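Local coordinates for galactose-binding-like protein (Bacteroides thetaiotaomicron, PDB 7M1B) that is a SusE-like protein of the gut bacterium that probably binds glycans and may have a part in degrading them, at residues Gly263-Leu268 and Pro351-Arg356; Gly305-Trp310 and Arg356-Ser361. All blocks are in the same frame, centred on the assembly; numbering follows the deposited sequence.

Interaction 1: Gly263-Leu268 and Pro351-Arg356; sequences GQTAQL and PVRYIR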
ATOM      1  N   GLY A 263       6.347   4.724  13.409  1.00 17.39           N
ATOM      2  CA  GLY A 263       6.598   5.709  14.439  1.00 18.79           C
ATOM      3  C   GLY A 263       5.617   6.894  14.431  1.00 19.97           C
ATOM      4  O   GLY A 263       5.733   7.828  15.265  1.00 24.29           O
ATOM      5  N   GLN A 264       4.563   6.761  13.632  1.00 22.67           N
ATOM      6  CA  GLN A 264       3.484   7.729  13.586  1.00 21.48           C
ATOM      7  C   GLN A 264       2.362   7.068  12.802  1.00 19.87           C
ATOM      8  O   GLN A 264       2.603   6.075  12.085  1.00 20.94           O
ATOM      9  CB  GLN A 264       3.856   9.010  12.855  1.00 25.50           C
ATOM     10  CG  GLN A 264       4.367   8.806  11.446  1.00 24.67           C
ATOM     11  CD  GLN A 264       4.586  10.138  10.746  1.00 24.81           C
ATOM     12  OE1 GLN A 264       3.841  11.111  10.976  1.00 33.61           O
ATOM     13  NE2 GLN A 264       5.661  10.188   9.934  1.00 22.08           N
ATOM     14  N   THR A 265       1.187   7.692  12.865  1.00 20.57           N
ATOM     15  CA  THR A 265       0.049   7.175  12.098  1.00 18.05           C
ATOM     16  C   THR A 265      -0.128   8.006  10.830  1.00 20.48           C
ATOM     17  O   THR A 265      -0.045   9.230  10.882  1.00 22.57           O
ATOM     18  CB  THR A 265      -1.210   7.254  12.954  1.00 18.20           C
ATOM     19  OG1 THR A 265      -0.960   6.398  14.088  1.00 24.43           O
ATOM     20  CG2 THR A 265      -2.421   6.680  12.232  1.00 21.99           C
ATOM     21  N   ALA A 266      -0.473   7.357   9.724  1.00 18.17           N
ATOM     22  CA  ALA A 266      -0.609   8.069   8.454  1.00 16.25           C
ATOM     23  C   ALA A 266      -1.627   7.384   7.557  1.00 19.65           C
ATOM     24  O   ALA A 266      -1.792   6.188   7.623  1.00 20.27           O
ATOM     25  CB  ALA A 266       0.746   8.164   7.761  1.00 19.76           C
ATOM     26  N   GLN A 267      -2.244   8.181   6.678  1.00 18.50           N
ATOM     27  CA  GLN A 267      -2.998   7.711   5.526  1.00 17.90           C
ATOM     28  C   GLN A 267      -1.998   7.500   4.403  1.00 18.77           C
ATOM     29  O   GLN A 267      -1.350   8.458   3.988  1.00 20.31           O
ATOM     30  CB  GLN A 267      -4.068   8.772   5.134  1.00 21.42           C
ATOM     31  CG  GLN A 267      -5.107   8.219   4.147  1.00 25.48           C
ATOM     32  CD  GLN A 267      -5.998   7.116   4.679  1.00 26.60           C
ATOM     33  OE1 GLN A 267      -6.587   7.189   5.763  1.00 31.33           O
ATOM     34  NE2 GLN A 267      -6.132   6.076   3.879  1.00 27.89           N
ATOM     35  N   LEU A 268      -1.787   6.249   3.945  1.00 16.93           N
ATOM     36  CA  LEU A 268      -0.720   5.953   3.009  1.00 17.65           C
ATOM     37  C   LEU A 268      -1.168   6.088   1.561  1.00 16.68           C
ATOM     38  O   LEU A 268      -2.276   5.626   1.168  1.00 18.59           O
ATOM     39  CB  LEU A 268      -0.232   4.530   3.284  1.00 19.43           C
ATOM     40  CG  LEU A 268       0.463   4.350   4.627  1.00 17.25           C
ATOM     41  CD1 LEU A 268       0.913   2.875   4.844  1.00 19.95           C
ATOM     42  CD2 LEU A 268       1.700   5.264   4.746  1.00 19.31           C
ATOM     43  N   PRO A 351      -6.154   4.783   8.332  1.00 20.29           N
ATOM     44  CA  PRO A 351      -4.824   5.242   8.756  1.00 20.73           C
ATOM     45  C   PRO A 351      -4.169   4.077   9.479  1.00 22.35           C
ATOM     46  O   PRO A 351      -4.841   3.332  10.185  1.00 24.12           O
ATOM     47  CB  PRO A 351      -5.153   6.329   9.795  1.00 29.70           C
ATOM     48  CG  PRO A 351      -6.519   6.853   9.341  1.00 29.20           C
ATOM     49  CD  PRO A 351      -7.237   5.569   8.967  1.00 26.45           C
ATOM     50  N   VAL A 352      -2.838   3.986   9.366  1.00 19.18           N
ATOM     51  CA  VAL A 352      -2.109   2.870  10.007  1.00 16.61           C
ATOM     52  C   VAL A 352      -0.776   3.416  10.545  1.00 17.55           C
ATOM     53  O   VAL A 352      -0.353   4.520  10.152  1.00 20.34           O
ATOM     54  CB  VAL A 352      -1.840   1.658   9.090  1.00 18.10           C
ATOM     55  CG1 VAL A 352      -3.147   0.924   8.768  1.00 20.85           C
ATOM     56  CG2 VAL A 352      -1.143   2.082   7.814  1.00 19.78           C
ATOM     57  N   ARG A 353      -0.170   2.643  11.462  1.00 17.50           N
ATOM     58  CA  ARG A 353       1.152   2.991  12.017  1.00 15.90           C
ATOM     59  C   ARG A 353       2.056   1.761  11.902  1.00 17.97           C
ATOM     60  O   ARG A 353       3.239   1.949  11.588  1.00 17.51           O
ATOM     61  CB  ARG A 353       0.997   3.346  13.501  1.00 18.62           C
ATOM     62  CG  ARG A 353       2.348   3.499  14.200  1.00 18.21           C
ATOM     63  CD  ARG A 353       2.227   4.108  15.579  1.00 19.36           C
ATOM     64  NE  ARG A 353       3.549   4.126  16.209  1.00 18.56           N
ATOM     65  CZ  ARG A 353       3.951   4.896  17.201  1.00 20.29           C
ATOM     66  NH1 ARG A 353       3.197   5.924  17.628  1.00 24.56           N
ATOM     67  NH2 ARG A 353       5.201   4.728  17.608  1.00 20.48           N
ATOM     68  N   TYR A 354       1.556   0.564  12.297  1.00 18.20           N
ATOM     69  CA  TYR A 354       2.345  -0.644  12.241  1.00 15.87           C
ATOM     70  C   TYR A 354       2.172  -1.306  10.901  1.00 17.21           C
ATOM     71  O   TYR A 354       1.042  -1.390  10.413  1.00 18.37           O
ATOM     72  CB  TYR A 354       2.058  -1.572  13.426  1.00 16.27           C
ATOM     73  CG  TYR A 354       2.182  -0.914  14.767  1.00 16.10           C
ATOM     74  CD1 TYR A 354       3.451  -0.762  15.381  1.00 16.68           C
ATOM     75  CD2 TYR A 354       1.108  -0.235  15.340  1.00 17.92           C
ATOM     76  CE1 TYR A 354       3.586  -0.094  16.596  1.00 17.76           C
ATOM     77  CE2 TYR A 354       1.248   0.532  16.500  1.00 17.90           C
ATOM     78  CZ  TYR A 354       2.499   0.625  17.105  1.00 21.22           C
ATOM     79  OH  TYR A 354       2.640   1.310  18.293  1.00 22.91           O
ATOM     80  N   ILE A 355       3.249  -1.856  10.336  1.00 16.16           N
ATOM     81  CA  ILE A 355       3.225  -2.385   8.972  1.00 16.75           C
ATOM     82  C   ILE A 355       3.795  -3.797   8.965  1.00 17.22           C
ATOM     83  O   ILE A 355       4.838  -4.030   9.536  1.00 17.32           O
ATOM     84  CB  ILE A 355       4.000  -1.466   7.974  1.00 15.61           C
ATOM     85  CG1 ILE A 355       3.500  -0.009   7.935  1.00 16.62           C
ATOM     86  CG2 ILE A 355       4.066  -2.053   6.591  1.00 16.82           C
ATOM     87  CD1 ILE A 355       2.076   0.061   7.418  1.00 19.48           C
ATOM     88  N   ARG A 356       3.173  -4.684   8.174  1.00 15.67           N
ATOM     89  CA  ARG A 356       3.774  -5.981   7.888  1.00 16.66           C
ATOM     90  C   ARG A 356       3.924  -6.169   6.385  1.00 19.58           C
ATOM     91  O   ARG A 356       3.022  -5.793   5.592  1.00 18.37           O
ATOM     92  CB  ARG A 356       2.901  -7.108   8.425  1.00 18.94           C
ATOM     93  CG  ARG A 356       3.186  -7.450   9.880  1.00 19.74           C
ATOM     94  CD  ARG A 356       2.244  -8.479  10.436  1.00 19.00           C
ATOM     95  NE  ARG A 356       2.954  -9.106  11.551  1.00 18.60           N
ATOM     96  CZ  ARG A 356       2.516 -10.180  12.194  1.00 15.22           C
ATOM     97  NH1 ARG A 356       1.247 -10.633  11.971  1.00 17.96           N
ATOM     98  NH2 ARG A 356       3.207 -10.787  13.120  1.00 19.59           N
TER
HETATM   99  O   HOH W   1       0.742   7.340  16.287  1.00 31.71           O

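Interaction 2: Gly305-Trp310 and Arg356-Ser361; sequences GSWDGW and RFKILS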
ATOM      1  N   GLY A 305       2.133 -11.929  17.534  1.00 18.59           N
ATOM      2  CA  GLY A 305       2.096 -11.764  16.074  1.00 18.00           C
ATOM      3  C   GLY A 305       0.822 -12.309  15.426  1.00 17.54           C
ATOM      4  O   GLY A 305       0.779 -12.513  14.199  1.00 20.86           O
ATOM      5  N   SER A 306      -0.212 -12.467  16.237  1.00 19.69           N
ATOM      6  CA  SER A 306      -1.485 -12.885  15.638  1.00 19.39           C
ATOM      7  C   SER A 306      -1.916 -11.905  14.549  1.00 21.80           C
ATOM      8  O   SER A 306      -1.789 -10.693  14.693  1.00 21.27           O
ATOM      9  CB  SER A 306      -2.537 -12.914  16.725  1.00 21.62           C
ATOM     10  OG  SER A 306      -3.810 -13.141  16.157  1.00 25.77           O
ATOM     11  N   TRP A 307      -2.549 -12.443  13.482  1.00 21.16           N
ATOM     12  CA  TRP A 307      -3.009 -11.575  12.406  1.00 20.71           C
ATOM     13  C   TRP A 307      -4.359 -10.879  12.706  1.00 22.62           C
ATOM     14  O   TRP A 307      -4.776  -9.959  11.988  1.00 23.64           O
ATOM     15  CB  TRP A 307      -3.096 -12.426  11.143  1.00 21.49           C
ATOM     16  CG  TRP A 307      -1.751 -12.626  10.489  1.00 19.85           C
ATOM     17  CD1 TRP A 307      -0.941 -13.729  10.501  1.00 20.30           C
ATOM     18  CD2 TRP A 307      -1.135 -11.684   9.602  1.00 21.22           C
ATOM     19  NE1 TRP A 307       0.186 -13.507   9.728  1.00 26.51           N
ATOM     20  CE2 TRP A 307       0.085 -12.256   9.141  1.00 20.88           C
ATOM     21  CE3 TRP A 307      -1.512 -10.410   9.153  1.00 21.98           C
ATOM     22  CZ2 TRP A 307       0.891 -11.594   8.205  1.00 20.48           C
ATOM     23  CZ3 TRP A 307      -0.685  -9.734   8.267  1.00 20.64           C
ATOM     24  CH2 TRP A 307       0.488 -10.330   7.772  1.00 19.27           C
ATOM     25  N   ASP A 308      -4.982 -11.235  13.838  1.00 24.89           N
ATOM     26  CA  ASP A 308      -6.193 -10.557  14.274  1.00 25.19           C
ATOM     27  C   ASP A 308      -5.901  -9.064  14.449  1.00 24.57           C
ATOM     28  O   ASP A 308      -4.862  -8.675  15.049  1.00 24.47           O
ATOM     29  CB  ASP A 308      -6.640 -11.136  15.613  1.00 28.62           C
ATOM     30  CG  ASP A 308      -7.235 -12.538  15.484  1.00 39.89           C
ATOM     31  OD1 ASP A 308      -7.350 -13.095  14.344  1.00 41.20           O
ATOM     32  OD2 ASP A 308      -7.595 -13.068  16.529  1.00 42.86           O
ATOM     33  N   GLY A 309      -6.745  -8.215  13.859  1.00 23.51           N
ATOM     34  CA  GLY A 309      -6.584  -6.783  14.073  1.00 24.62           C
ATOM     35  C   GLY A 309      -5.755  -6.105  12.974  1.00 21.36           C
ATOM     36  O   GLY A 309      -5.629  -4.868  12.960  1.00 23.98           O
ATOM     37  N   TRP A 310      -5.207  -6.893  12.042  1.00 19.11           N
ATOM     38  CA  TRP A 310      -4.435  -6.386  10.904  1.00 20.38           C
ATOM     39  C   TRP A 310      -5.344  -6.261   9.683  1.00 22.87           C
ATOM     40  O   TRP A 310      -6.201  -7.137   9.469  1.00 24.99           O
ATOM     41  CB  TRP A 310      -3.259  -7.336  10.594  1.00 20.66           C
ATOM     42  CG  TRP A 310      -2.173  -7.251  11.645  1.00 17.91           C
ATOM     43  CD1 TRP A 310      -2.037  -8.032  12.781  1.00 17.94           C
ATOM     44  CD2 TRP A 310      -0.989  -6.436  11.570  1.00 18.52           C
ATOM     45  NE1 TRP A 310      -0.861  -7.677  13.452  1.00 19.58           N
ATOM     46  CE2 TRP A 310      -0.220  -6.698  12.718  1.00 19.71           C
ATOM     47  CE3 TRP A 310      -0.570  -5.447  10.644  1.00 17.47           C
ATOM     48  CZ2 TRP A 310       1.023  -6.050  12.939  1.00 17.55           C
ATOM     49  CZ3 TRP A 310       0.620  -4.800  10.888  1.00 19.94           C
ATOM     50  CH2 TRP A 310       1.369  -5.097  12.007  1.00 18.02           C
ATOM     51  N   ARG A 356       3.173  -4.684   8.174  1.00 15.67           N
ATOM     52  CA  ARG A 356       3.774  -5.981   7.888  1.00 16.66           C
ATOM     53  C   ARG A 356       3.924  -6.169   6.385  1.00 19.58           C
ATOM     54  O   ARG A 356       3.022  -5.793   5.592  1.00 18.37           O
ATOM     55  CB  ARG A 356       2.901  -7.108   8.425  1.00 18.94           C
ATOM     56  CG  ARG A 356       3.186  -7.450   9.880  1.00 19.74           C
ATOM     57  CD  ARG A 356       2.244  -8.479  10.436  1.00 19.00           C
ATOM     58  NE  ARG A 356       2.954  -9.106  11.551  1.00 18.60           N
ATOM     59  CZ  ARG A 356       2.516 -10.180  12.194  1.00 15.22           C
ATOM     60  NH1 ARG A 356       1.247 -10.633  11.971  1.00 17.96           N
ATOM     61  NH2 ARG A 356       3.207 -10.787  13.120  1.00 19.59           N
ATOM     62  N   PHE A 357       5.047  -6.794   5.994  1.00 16.42           N
ATOM     63  CA  PHE A 357       5.201  -7.345   4.658  1.00 15.69           C
ATOM     64  C   PHE A 357       5.050  -8.851   4.763  1.00 15.41           C
ATOM     65  O   PHE A 357       5.766  -9.511   5.480  1.00 19.11           O
ATOM     66  CB  PHE A 357       6.594  -6.998   4.105  1.00 17.97           C
ATOM     67  CG  PHE A 357       6.662  -5.646   3.447  1.00 16.71           C
ATOM     68  CD1 PHE A 357       6.237  -4.526   4.138  1.00 20.12           C
ATOM     69  CD2 PHE A 357       7.303  -5.468   2.236  1.00 16.79           C
ATOM     70  CE1 PHE A 357       6.273  -3.263   3.529  1.00 19.17           C
ATOM     71  CE2 PHE A 357       7.320  -4.225   1.592  1.00 19.12           C
ATOM     72  CZ  PHE A 357       6.843  -3.123   2.278  1.00 18.74           C
ATOM     73  N   LYS A 358       3.949  -9.355   4.131  1.00 18.88           N
ATOM     74  CA  LYS A 358       3.713 -10.781   4.055  1.00 18.54           C
ATOM     75  C   LYS A 358       4.259 -11.249   2.718  1.00 20.28           C
ATOM     76  O   LYS A 358       3.690 -10.946   1.647  1.00 17.76           O
ATOM     77  CB  LYS A 358       2.202 -11.049   4.158  1.00 19.69           C
ATOM     78  CG  LYS A 358       1.851 -12.541   4.190  1.00 21.99           C
ATOM     79  CD  LYS A 358       0.287 -12.740   4.270  1.00 27.62           C
ATOM     80  CE  LYS A 358      -0.148 -14.211   4.797  1.00 52.41           C
ATOM     81  NZ  LYS A 358      -1.671 -14.299   5.041  1.00 72.67           N
ATOM     82  N   ILE A 359       5.391 -11.957   2.781  1.00 19.66           N
ATOM     83  CA  ILE A 359       6.109 -12.308   1.562  1.00 17.15           C
ATOM     84  C   ILE A 359       5.512 -13.626   1.059  1.00 18.27           C
ATOM     85  O   ILE A 359       5.572 -14.631   1.787  1.00 18.39           O
ATOM     86  CB  ILE A 359       7.627 -12.427   1.815  1.00 16.73           C
ATOM     87  CG1 ILE A 359       8.234 -11.189   2.504  1.00 21.73           C
ATOM     88  CG2 ILE A 359       8.343 -12.771   0.488  1.00 18.45           C
ATOM     89  CD1 ILE A 359       7.991  -9.931   1.725  1.00 22.27           C
ATOM     90  N   LEU A 360       5.045 -13.635  -0.192  1.00 18.72           N
ATOM     91  CA  LEU A 360       4.460 -14.835  -0.792  1.00 19.74           C
ATOM     92  C   LEU A 360       5.521 -15.611  -1.590  1.00 21.26           C
ATOM     93  O   LEU A 360       5.529 -16.856  -1.623  1.00 20.88           O
ATOM     94  CB  LEU A 360       3.305 -14.394  -1.703  1.00 20.14           C
ATOM     95  CG  LEU A 360       2.216 -13.487  -1.096  1.00 22.12           C
ATOM     96  CD1 LEU A 360       1.118 -13.222  -2.117  1.00 28.79           C
ATOM     97  CD2 LEU A 360       1.609 -14.097   0.137  1.00 25.66           C
ATOM     98  N   SER A 361       6.439 -14.876  -2.244  1.00 19.61           N
ATOM     99  CA  SER A 361       7.384 -15.498  -3.185  1.00 17.27           C
ATOM    100  C   SER A 361       8.670 -14.653  -3.268  1.00 19.39           C
ATOM    101  O   SER A 361       8.544 -13.419  -3.109  1.00 19.21           O
ATOM    102  CB  SER A 361       6.691 -15.775  -4.551  1.00 20.56           C
ATOM    103  OG  SER A 361       6.395 -14.513  -5.172  1.00 20.44           O
TER

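Interaction 1: Gly263-Leu268 and Pro351-Arg356
A266 and V352 form an antiparallel hydrogen-bonded pair, A266 N donating to V352 O at 2.9 Å and V352 N to A266 O at 3.0 Å, within the antiparallel sheet of the galactose-binding-like domain. The pairing is brief because both chains turn a corner, 263-268 at G263 and Q264 and 351-356 at R353, where R353 and Y354 make a classic beta bulge against R297. On the face that carries A266 and V352, L268 CD1 packs on V352 CG2 at 3.7 Å and meets I355 CD1 tip to tip. T265 turns its methyl away from its own backbone nitrogen (N-CA-CB-CG2 anti) and rests CG2 on P351 CB at 3.7 Å. Q267 bends at chi2 (65°) to bring OE1 beside the proline ring, while its NE2 bonds I349 O. R353 runs extended along the corner: its CG lies 3.3 Å from Q264 O, a buried carbonyl with no hydrogen-bond partner in the model, and one guanidinium face covers the G263 carbonyl carbon. D261 holds R353 NE in a salt bridge. The far end is tied by a water that accepts from R353 NH1 at 3.1 Å and is hydrogen-bonded to T265 OG1 at 2.9 Å.

Interaction 2: Gly305-Trp310 and Arg356-Ser361
The extended side chain of R356 reaches from its strand to the loop 305-310 and lies against one face each of W307 and W310. Its chi1 of -87° sends CG away from the carbonyl carbon, and the straight run from CG to NE then carries the guanidinium to the loop backbone. CD meets both indoles, standing 3.7 Å from the centroid of the W310 six-membered ring and 4.0 Å from that of W307, so the methylene makes CH-pi contacts with both. Beyond it the planes differ: the guanidinium is nearly parallel to W310, 14° apart, but steeply inclined to W307, over whose face NH1 sits in a cation-pi contact, with CZ 4.6 Å from the six-membered ring centroid. NH1 and NH2 grip G305 O end-on, at 3.0 Å and 3.2 Å. The oxygen lies close to the guanidinium plane, although NH1 stands well above the plane of the carbonyl. T259 accepts from NE and D218 forms a salt bridge with NH2, fixing the group further and probably balancing its charge. K358 extends past the opposite face of W307; its CB is 4.1 Å from W307 CH2, while NZ is too far for more than a weak attraction. W257 and W295 meet W307 edge-to-face. Within the loop, W310 N bonds W307 O in a type II turn with G309 at positive phi, and S306 OG accepts from D308 N in an ST turn. Cation-pi, CH-pi and carbonyl contacts of one arginine hold the loop between strands 292-297 and 311-317 folded back on the sheet of the galactose-binding-like domain.

In the fold
Both interactions use strand 352-362 and share R356, but they serve different parts of the galactose-binding-like domain. Interaction 1 joins this strand to its sheet neighbour 256-274 through backbone pairing, with apolar contacts on the buried side and a water-linked arginine at the partly exposed corner. Interaction 2 fastens a loop between strands 292-297 and 311-317, and lacks backbone-to-backbone bonds: indole faces and an arginine gripping a carbonyl do the work. Both are partly buried, their centres about 14 Å apart. They touch where W310 CZ3 packs against Y354 O at 3.5 Å, bringing the loop up to the strand at the bulge of interaction 1.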